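Local atomic coordinates of putative NADP oxidoreductase BF3122 (Bacteroides fragilis, PDB entry 3D1L), a protein that is a putative oxidoreductase that probably binds NADP through an N-terminal Rossmann-type domain, its substrate and exact reaction being unknown. Residues 11-16 with 32-37; 23-28 with 132-137. All blocks are in the same frame, centred on the assembly; numbering follows the deposited sequence.

Contact 1. Residues 11-16 with 32-37; sequences TPIVLI and KGFRIV
Two backbone hydrogen bonds, both made by Ile13, join the paired strands here. Its N donates to Arg35 O at 2.9 Å, and its O accepts from Val37 N at the same length. One residue of the first strand thus brackets Ile36 of the second, the signature of a parallel bridge, and Ile36 CA adds a CA-H...O contact to Ile13 O. On the face of the sheet that carries Pro12 and Arg35, the proline lies under the guanidinium: Pro12 CB sits 3.9 Å from Arg35 NH1, over one face but offset toward its rim. Pro12 CB also meets Val37 CG1, while Val37 CG2 presses on Val14 CG2 at 3.5 Å, closer than usual van der Waals contact. Ile13 and Ile36 point to the other face. Ile13 CG1 stands beside the backbone N (chi1 -55°), and the extended chain beyond brings CD1 obliquely to Phe34 CD2 at 3.7 Å; Thr11 CB, near the ring plane, borders the same phenyl at its edge. Leu15 CG rests against Ile36 CG2. Farther out, helix 20-31 packs against this face, Leu29 touching both Phe34 and Ile36, and strand 71-74 pairs with the other side of strand 12-16. Gly33, with positive phi, ends helix 20-31 in a Schellman motif and turns the chain back toward the sheet. The whole is the first beta-alpha-beta unit of a Rossmann-type nucleotide-binding fold, consistent with the predicted NADP-binding role of the domain.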
ATOM      1  N   THR B  11      -3.028 -36.825  -7.643  1.00 46.38           N
ATOM      2  CA  THR B  11      -3.873 -36.274  -8.711  1.00 44.43           C
ATOM      3  C   THR B  11      -3.007 -35.607  -9.776  1.00 43.46           C
ATOM      4  O   THR B  11      -2.280 -34.664  -9.456  1.00 43.44           O
ATOM      5  CB  THR B  11      -4.806 -35.200  -8.124  1.00 44.49           C
ATOM      6  OG1 THR B  11      -5.564 -35.769  -7.067  1.00 43.78           O
ATOM      7  CG2 THR B  11      -5.752 -34.607  -9.165  1.00 44.69           C
ATOM      8  N   PRO B  12      -3.048 -36.105 -11.035  1.00 42.42           N
ATOM      9  CA  PRO B  12      -2.290 -35.362 -12.054  1.00 41.46           C
ATOM     10  C   PRO B  12      -3.053 -34.123 -12.487  1.00 40.41           C
ATOM     11  O   PRO B  12      -4.232 -34.198 -12.835  1.00 40.45           O
ATOM     12  CB  PRO B  12      -2.143 -36.367 -13.215  1.00 41.68           C
ATOM     13  CG  PRO B  12      -3.296 -37.327 -13.067  1.00 41.23           C
ATOM     14  CD  PRO B  12      -3.685 -37.328 -11.584  1.00 41.97           C
ATOM     15  N   ILE B  13      -2.367 -32.998 -12.457  1.00 39.50           N
ATOM     16  CA  ILE B  13      -2.981 -31.700 -12.725  1.00 39.43           C
ATOM     17  C   ILE B  13      -2.360 -31.053 -13.975  1.00 38.90           C
ATOM     18  O   ILE B  13      -1.143 -31.067 -14.130  1.00 38.18           O
ATOM     19  CB  ILE B  13      -2.799 -30.752 -11.495  1.00 39.22           C
ATOM     20  CG1 ILE B  13      -3.360 -31.416 -10.212  1.00 38.78           C
ATOM     21  CG2 ILE B  13      -3.401 -29.377 -11.779  1.00 38.03           C
ATOM     22  CD1 ILE B  13      -3.074 -30.672  -8.929  1.00 38.32           C
ATOM     23  N   VAL B  14      -3.205 -30.486 -14.842  1.00 38.78           N
ATOM     24  CA  VAL B  14      -2.750 -29.621 -15.970  1.00 38.74           C
ATOM     25  C   VAL B  14      -3.203 -28.163 -15.743  1.00 39.91           C
ATOM     26  O   VAL B  14      -4.340 -27.906 -15.294  1.00 39.30           O
ATOM     27  CB  VAL B  14      -3.261 -30.167 -17.318  1.00 38.62           C
ATOM     28  CG1 VAL B  14      -2.970 -29.204 -18.491  1.00 36.41           C
ATOM     29  CG2 VAL B  14      -2.661 -31.562 -17.600  1.00 35.90           C
ATOM     30  N   LEU B  15      -2.305 -27.209 -16.011  1.00 41.39           N
ATOM     31  CA  LEU B  15      -2.683 -25.795 -15.974  1.00 41.84           C
ATOM     32  C   LEU B  15      -2.812 -25.279 -17.368  1.00 40.76           C
ATOM     33  O   LEU B  15      -1.871 -25.414 -18.167  1.00 41.51           O
ATOM     34  CB  LEU B  15      -1.655 -24.954 -15.207  1.00 43.12           C
ATOM     35  CG  LEU B  15      -1.044 -25.439 -13.877  1.00 47.64           C
ATOM     36  CD1 LEU B  15      -0.464 -24.202 -13.266  1.00 53.63           C
ATOM     37  CD2 LEU B  15      -2.020 -26.026 -12.894  1.00 47.40           C
ATOM     38  N   ILE B  16      -3.975 -24.696 -17.672  1.00 39.74           N
ATOM     39  CA  ILE B  16      -4.233 -24.063 -18.955  1.00 38.21           C
ATOM     40  C   ILE B  16      -4.197 -22.571 -18.649  1.00 37.92           C
ATOM     41  O   ILE B  16      -5.185 -21.991 -18.142  1.00 37.20           O
ATOM     42  CB  ILE B  16      -5.599 -24.494 -19.608  1.00 38.69           C
ATOM     43  CG1 ILE B  16      -5.750 -26.026 -19.793  1.00 39.50           C
ATOM     44  CG2 ILE B  16      -5.807 -23.803 -20.921  1.00 37.96           C
ATOM     45  CD1 ILE B  16      -4.661 -26.722 -20.599  1.00 42.80           C
ATOM     46  N   LYS B  32       3.181 -28.654  -1.945  1.00 45.11           N
ATOM     47  CA  LYS B  32       2.405 -29.591  -1.136  1.00 45.22           C
ATOM     48  C   LYS B  32       2.488 -31.021  -1.646  1.00 45.01           C
ATOM     49  O   LYS B  32       1.935 -31.951  -1.030  1.00 45.23           O
ATOM     50  CB  LYS B  32       0.953 -29.140  -1.002  1.00 45.06           C
ATOM     51  CG  LYS B  32       0.781 -28.011  -0.006  1.00 47.42           C
ATOM     52  CD  LYS B  32       1.215 -28.397   1.428  1.00 49.31           C
ATOM     53  CE  LYS B  32       1.320 -27.157   2.310  1.00 51.00           C
ATOM     54  NZ  LYS B  32       1.518 -27.501   3.756  1.00 51.98           N
ATOM     55  N   GLY B  33       3.194 -31.201  -2.757  1.00 44.95           N
ATOM     56  CA  GLY B  33       3.496 -32.535  -3.249  1.00 44.67           C
ATOM     57  C   GLY B  33       2.594 -33.002  -4.365  1.00 44.86           C
ATOM     58  O   GLY B  33       2.654 -34.166  -4.731  1.00 44.39           O
ATOM     59  N   PHE B  34       1.765 -32.103  -4.911  1.00 44.81           N
ATOM     60  CA  PHE B  34       0.919 -32.440  -6.069  1.00 44.70           C
ATOM     61  C   PHE B  34       1.749 -32.544  -7.338  1.00 45.04           C
ATOM     62  O   PHE B  34       2.835 -31.971  -7.431  1.00 45.31           O
ATOM     63  CB  PHE B  34      -0.205 -31.421  -6.293  1.00 44.38           C
ATOM     64  CG  PHE B  34      -1.349 -31.556  -5.332  1.00 44.25           C
ATOM     65  CD1 PHE B  34      -1.314 -30.922  -4.097  1.00 41.84           C
ATOM     66  CD2 PHE B  34      -2.468 -32.322  -5.671  1.00 44.24           C
ATOM     67  CE1 PHE B  34      -2.367 -31.065  -3.197  1.00 43.24           C
ATOM     68  CE2 PHE B  34      -3.526 -32.471  -4.787  1.00 43.10           C
ATOM     69  CZ  PHE B  34      -3.478 -31.841  -3.545  1.00 43.41           C
ATOM     70  N   ARG B  35       1.214 -33.282  -8.305  1.00 45.53           N
ATOM     71  CA  ARG B  35       1.869 -33.545  -9.568  1.00 46.65           C
ATOM     72  C   ARG B  35       1.278 -32.672 -10.682  1.00 45.63           C
ATOM     73  O   ARG B  35       0.167 -32.895 -11.150  1.00 45.57           O
ATOM     74  CB  ARG B  35       1.745 -35.028  -9.913  1.00 47.40           C
ATOM     75  CG  ARG B  35       2.465 -35.443 -11.184  1.00 52.25           C
ATOM     76  CD  ARG B  35       2.634 -36.976 -11.219  1.00 59.14           C
ATOM     77  NE  ARG B  35       2.458 -37.541 -12.564  1.00 64.21           N
ATOM     78  CZ  ARG B  35       1.507 -38.416 -12.911  1.00 66.65           C
ATOM     79  NH1 ARG B  35       0.623 -38.862 -12.020  1.00 68.11           N
ATOM     80  NH2 ARG B  35       1.440 -38.860 -14.161  1.00 67.22           N
ATOM     81  N   ILE B  36       2.040 -31.666 -11.081  1.00 44.91           N
ATOM     82  CA  ILE B  36       1.664 -30.826 -12.204  1.00 44.78           C
ATOM     83  C   ILE B  36       2.347 -31.421 -13.423  1.00 44.51           C
ATOM     84  O   ILE B  36       3.570 -31.350 -13.541  1.00 44.41           O
ATOM     85  CB  ILE B  36       2.056 -29.336 -11.943  1.00 44.51           C
ATOM     86  CG1 ILE B  36       1.225 -28.803 -10.765  1.00 45.72           C
ATOM     87  CG2 ILE B  36       1.781 -28.494 -13.159  1.00 42.88           C
ATOM     88  CD1 ILE B  36       2.041 -28.191  -9.720  1.00 48.52           C
ATOM     89  N   VAL B  37       1.568 -32.019 -14.324  1.00 44.11           N
ATOM     90  CA  VAL B  37       2.187 -32.761 -15.415  1.00 44.62           C
ATOM     91  C   VAL B  37       2.663 -31.848 -16.536  1.00 45.04           C
ATOM     92  O   VAL B  37       3.725 -32.104 -17.130  1.00 45.06           O
ATOM     93  CB  VAL B  37       1.322 -33.954 -15.927  1.00 44.84           C
ATOM     94  CG1 VAL B  37       0.966 -34.879 -14.759  1.00 43.57           C
ATOM     95  CG2 VAL B  37       0.072 -33.473 -16.601  1.00 45.80           C
TER

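Contact 2. Residues 23-28 with 132-137; sequences TNLAKA and VDFKEI
Phe134 packs on Ala28 in a buried, mainly apolar contact between helix 20-31 and the loop that leads from strand 117-122 to strand 139-143. The methyl group makes a CH-pi contact: Ala28 CB stands 3.9 Å from the ring centroid and 22° off the ring normal, displaced toward the CD1 side, where it comes within 3.6 Å of Phe134 CD1. The opposite face of the ring is taken by Ile137 of the same loop, whose CD1 lies over the centre, 3.7 Å above the plane. The phenyl is therefore sandwiched between the helix and a residue of its own loop. Its far end reaches the preceding turn of the helix, with Phe134 CZ 3.7 Å from Leu25 CA and Phe134 CE1 3.5 Å from Asn24 O. That carbonyl already accepts the helical bond from Ala28 N. With CG anti to the backbone nitrogen (chi1 179°), the Leu25 branch carries CD1 to Phe134 CE2, the two side chains crossing at about a right angle. Phe139 touches both of these side chains and Pro122 touches Phe134, so strands 117-122 and 139-143 also border them.

The polar link lies beside Val132. A water donates to Asn24 OD1 at 2.6 Å and accepts from Val132 N at 2.8 Å, bridging helix to loop. The side-chain amide of Asn24 also gives its ND2 to Asn20 O and Ser127 O, which fixes which way it is turned. Val132 also packs on Glu212 of the second subunit, placing this end of the loop at the dimer interface. Dispersion and CH-pi packing thus supply most of the direct contact, while one water links Asn24 OD1 to Val132 N and supplies the polar connection between the segments.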
ATOM      1  N   THR B  23       0.580 -19.135 -11.662  1.00 40.29           N
ATOM      2  CA  THR B  23       1.956 -19.311 -11.196  1.00 40.47           C
ATOM      3  C   THR B  23       1.991 -19.589  -9.695  1.00 40.78           C
ATOM      4  O   THR B  23       2.565 -20.584  -9.250  1.00 42.25           O
ATOM      5  CB  THR B  23       2.806 -18.064 -11.569  1.00 40.78           C
ATOM      6  OG1 THR B  23       2.934 -17.993 -12.999  1.00 41.64           O
ATOM      7  CG2 THR B  23       4.194 -18.087 -10.929  1.00 39.76           C
ATOM      8  N   ASN B  24       1.327 -18.742  -8.922  1.00 40.05           N
ATOM      9  CA  ASN B  24       1.271 -18.909  -7.482  1.00 40.58           C
ATOM     10  C   ASN B  24       0.514 -20.172  -7.050  1.00 40.27           C
ATOM     11  O   ASN B  24       0.968 -20.895  -6.180  1.00 40.73           O
ATOM     12  CB  ASN B  24       0.667 -17.651  -6.835  1.00 39.85           C
ATOM     13  CG  ASN B  24       1.660 -16.488  -6.780  1.00 41.27           C
ATOM     14  OD1 ASN B  24       2.562 -16.473  -5.942  1.00 42.15           O
ATOM     15  ND2 ASN B  24       1.499 -15.510  -7.677  1.00 40.18           N
ATOM     16  N   LEU B  25      -0.630 -20.432  -7.674  1.00 40.33           N
ATOM     17  CA  LEU B  25      -1.409 -21.622  -7.373  1.00 40.42           C
ATOM     18  C   LEU B  25      -0.630 -22.865  -7.759  1.00 40.95           C
ATOM     19  O   LEU B  25      -0.670 -23.847  -7.059  1.00 42.11           O
ATOM     20  CB  LEU B  25      -2.759 -21.595  -8.094  1.00 39.72           C
ATOM     21  CG  LEU B  25      -3.713 -22.786  -7.924  1.00 39.30           C
ATOM     22  CD1 LEU B  25      -4.048 -23.083  -6.438  1.00 36.76           C
ATOM     23  CD2 LEU B  25      -4.997 -22.558  -8.699  1.00 39.85           C
ATOM     24  N   ALA B  26       0.077 -22.834  -8.880  1.00 41.90           N
ATOM     25  CA  ALA B  26       0.904 -24.002  -9.257  1.00 42.73           C
ATOM     26  C   ALA B  26       2.023 -24.269  -8.270  1.00 42.56           C
ATOM     27  O   ALA B  26       2.249 -25.411  -7.911  1.00 44.61           O
ATOM     28  CB  ALA B  26       1.452 -23.876 -10.698  1.00 41.95           C
ATOM     29  N   LYS B  27       2.710 -23.226  -7.817  1.00 42.60           N
ATOM     30  CA  LYS B  27       3.810 -23.391  -6.850  1.00 42.90           C
ATOM     31  C   LYS B  27       3.334 -23.970  -5.503  1.00 42.79           C
ATOM     32  O   LYS B  27       3.976 -24.852  -4.949  1.00 42.71           O
ATOM     33  CB  LYS B  27       4.559 -22.069  -6.644  1.00 42.58           C
ATOM     34  CG  LYS B  27       5.486 -21.693  -7.831  1.00 43.98           C
ATOM     35  CD  LYS B  27       5.774 -20.164  -7.882  1.00 44.24           C
ATOM     36  CE  LYS B  27       6.837 -19.719  -6.890  1.00 45.81           C
ATOM     37  NZ  LYS B  27       7.305 -18.309  -7.117  1.00 45.29           N
ATOM     38  N   ALA B  28       2.185 -23.494  -5.016  1.00 41.97           N
ATOM     39  CA  ALA B  28       1.609 -23.972  -3.776  1.00 41.81           C
ATOM     40  C   ALA B  28       1.216 -25.457  -3.880  1.00 42.01           C
ATOM     41  O   ALA B  28       1.480 -26.228  -2.956  1.00 41.79           O
ATOM     42  CB  ALA B  28       0.430 -23.112  -3.377  1.00 41.48           C
ATOM     43  N   VAL B 132       3.395 -15.739  -1.755  1.00 50.57           N
ATOM     44  CA  VAL B 132       2.325 -15.506  -0.775  1.00 50.16           C
ATOM     45  C   VAL B 132       2.010 -16.760   0.002  1.00 49.84           C
ATOM     46  O   VAL B 132       2.051 -17.857  -0.542  1.00 49.54           O
ATOM     47  CB  VAL B 132       0.992 -14.975  -1.397  1.00 49.95           C
ATOM     48  CG1 VAL B 132       1.188 -13.608  -1.942  1.00 50.92           C
ATOM     49  CG2 VAL B 132       0.476 -15.895  -2.473  1.00 49.12           C
ATOM     50  N   ASP B 133       1.685 -16.581   1.277  1.00 48.95           N
ATOM     51  CA  ASP B 133       1.210 -17.666   2.089  1.00 48.26           C
ATOM     52  C   ASP B 133      -0.230 -18.001   1.692  1.00 47.57           C
ATOM     53  O   ASP B 133      -1.185 -17.238   1.998  1.00 47.44           O
ATOM     54  CB  ASP B 133       1.296 -17.285   3.566  1.00 48.92           C
ATOM     55  CG  ASP B 133       1.319 -18.504   4.482  1.00 51.09           C
ATOM     56  OD1 ASP B 133       1.394 -19.658   3.964  1.00 49.91           O
ATOM     57  OD2 ASP B 133       1.281 -18.294   5.722  1.00 53.88           O
ATOM     58  N   PHE B 134      -0.379 -19.125   0.989  1.00 46.39           N
ATOM     59  CA  PHE B 134      -1.694 -19.703   0.715  1.00 45.41           C
ATOM     60  C   PHE B 134      -2.539 -20.074   1.939  1.00 45.27           C
ATOM     61  O   PHE B 134      -3.771 -20.109   1.834  1.00 45.03           O
ATOM     62  CB  PHE B 134      -1.576 -20.888  -0.235  1.00 45.36           C
ATOM     63  CG  PHE B 134      -1.794 -20.513  -1.652  1.00 44.06           C
ATOM     64  CD1 PHE B 134      -0.787 -19.855  -2.369  1.00 42.17           C
ATOM     65  CD2 PHE B 134      -3.018 -20.758  -2.257  1.00 42.92           C
ATOM     66  CE1 PHE B 134      -0.994 -19.485  -3.677  1.00 43.81           C
ATOM     67  CE2 PHE B 134      -3.250 -20.383  -3.573  1.00 42.75           C
ATOM     68  CZ  PHE B 134      -2.240 -19.744  -4.285  1.00 45.03           C
ATOM     69  N   LYS B 135      -1.900 -20.314   3.090  1.00 45.11           N
ATOM     70  CA  LYS B 135      -2.642 -20.701   4.299  1.00 45.56           C
ATOM     71  C   LYS B 135      -3.792 -19.750   4.630  1.00 45.36           C
ATOM     72  O   LYS B 135      -4.869 -20.197   5.050  1.00 45.30           O
ATOM     73  CB  LYS B 135      -1.734 -20.907   5.519  1.00 46.12           C
ATOM     74  CG  LYS B 135      -0.820 -22.148   5.403  1.00 46.90           C
ATOM     75  CD  LYS B 135      -1.583 -23.472   5.560  1.00 49.25           C
ATOM     76  CE  LYS B 135      -0.727 -24.670   5.108  1.00 51.21           C
ATOM     77  NZ  LYS B 135      -1.405 -25.981   5.335  1.00 52.67           N
ATOM     78  N   GLU B 136      -3.597 -18.455   4.411  1.00 45.02           N
ATOM     79  CA  GLU B 136      -4.675 -17.523   4.731  1.00 45.64           C
ATOM     80  C   GLU B 136      -5.492 -16.949   3.556  1.00 44.06           C
ATOM     81  O   GLU B 136      -6.263 -16.004   3.741  1.00 44.26           O
ATOM     82  CB  GLU B 136      -4.182 -16.449   5.698  1.00 46.62           C
ATOM     83  CG  GLU B 136      -4.045 -17.007   7.127  1.00 49.87           C
ATOM     84  CD  GLU B 136      -5.386 -17.446   7.741  1.00 53.58           C
ATOM     85  OE1 GLU B 136      -6.239 -16.566   7.972  1.00 56.68           O
ATOM     86  OE2 GLU B 136      -5.585 -18.655   8.015  1.00 54.21           O
ATOM     87  N   ILE B 137      -5.358 -17.561   2.385  1.00 42.45           N
ATOM     88  CA  ILE B 137      -6.103 -17.151   1.198  1.00 42.02           C
ATOM     89  C   ILE B 137      -7.534 -17.725   1.167  1.00 41.58           C
ATOM     90  O   ILE B 137      -7.730 -18.946   1.171  1.00 41.50           O
ATOM     91  CB  ILE B 137      -5.319 -17.450  -0.138  1.00 42.06           C
ATOM     92  CG1 ILE B 137      -3.959 -16.717  -0.116  1.00 41.51           C
ATOM     93  CG2 ILE B 137      -6.128 -16.988  -1.340  1.00 40.90           C
ATOM     94  CD1 ILE B 137      -3.058 -16.954  -1.341  1.00 41.84           C
TER
HETATM   95  O   HOH W   1       3.364 -17.695  -3.784  1.00 43.07           O

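In the fold
From the N terminus, strand 12-16 runs into helix 20-31, which returns the chain to strand 35-40; contact 1 closes this short beta-alpha-beta loop. Contact 2 starts inside that loop, on residues 23-28 of the helix, and closes a far longer one at residues 132-137, after four more strands beyond 35-40, so the two contacts cross along the chain. The centres of contacts 1 and 2 lie about 14 Å apart. The contacts touch through the helix: Ala26 packs its CB on Leu15 and its carbonyl O against Ile36. Contact 1 pairs the two strands that the helix packs on, and contact 2 joins the helix to the late loop before strand 139-143.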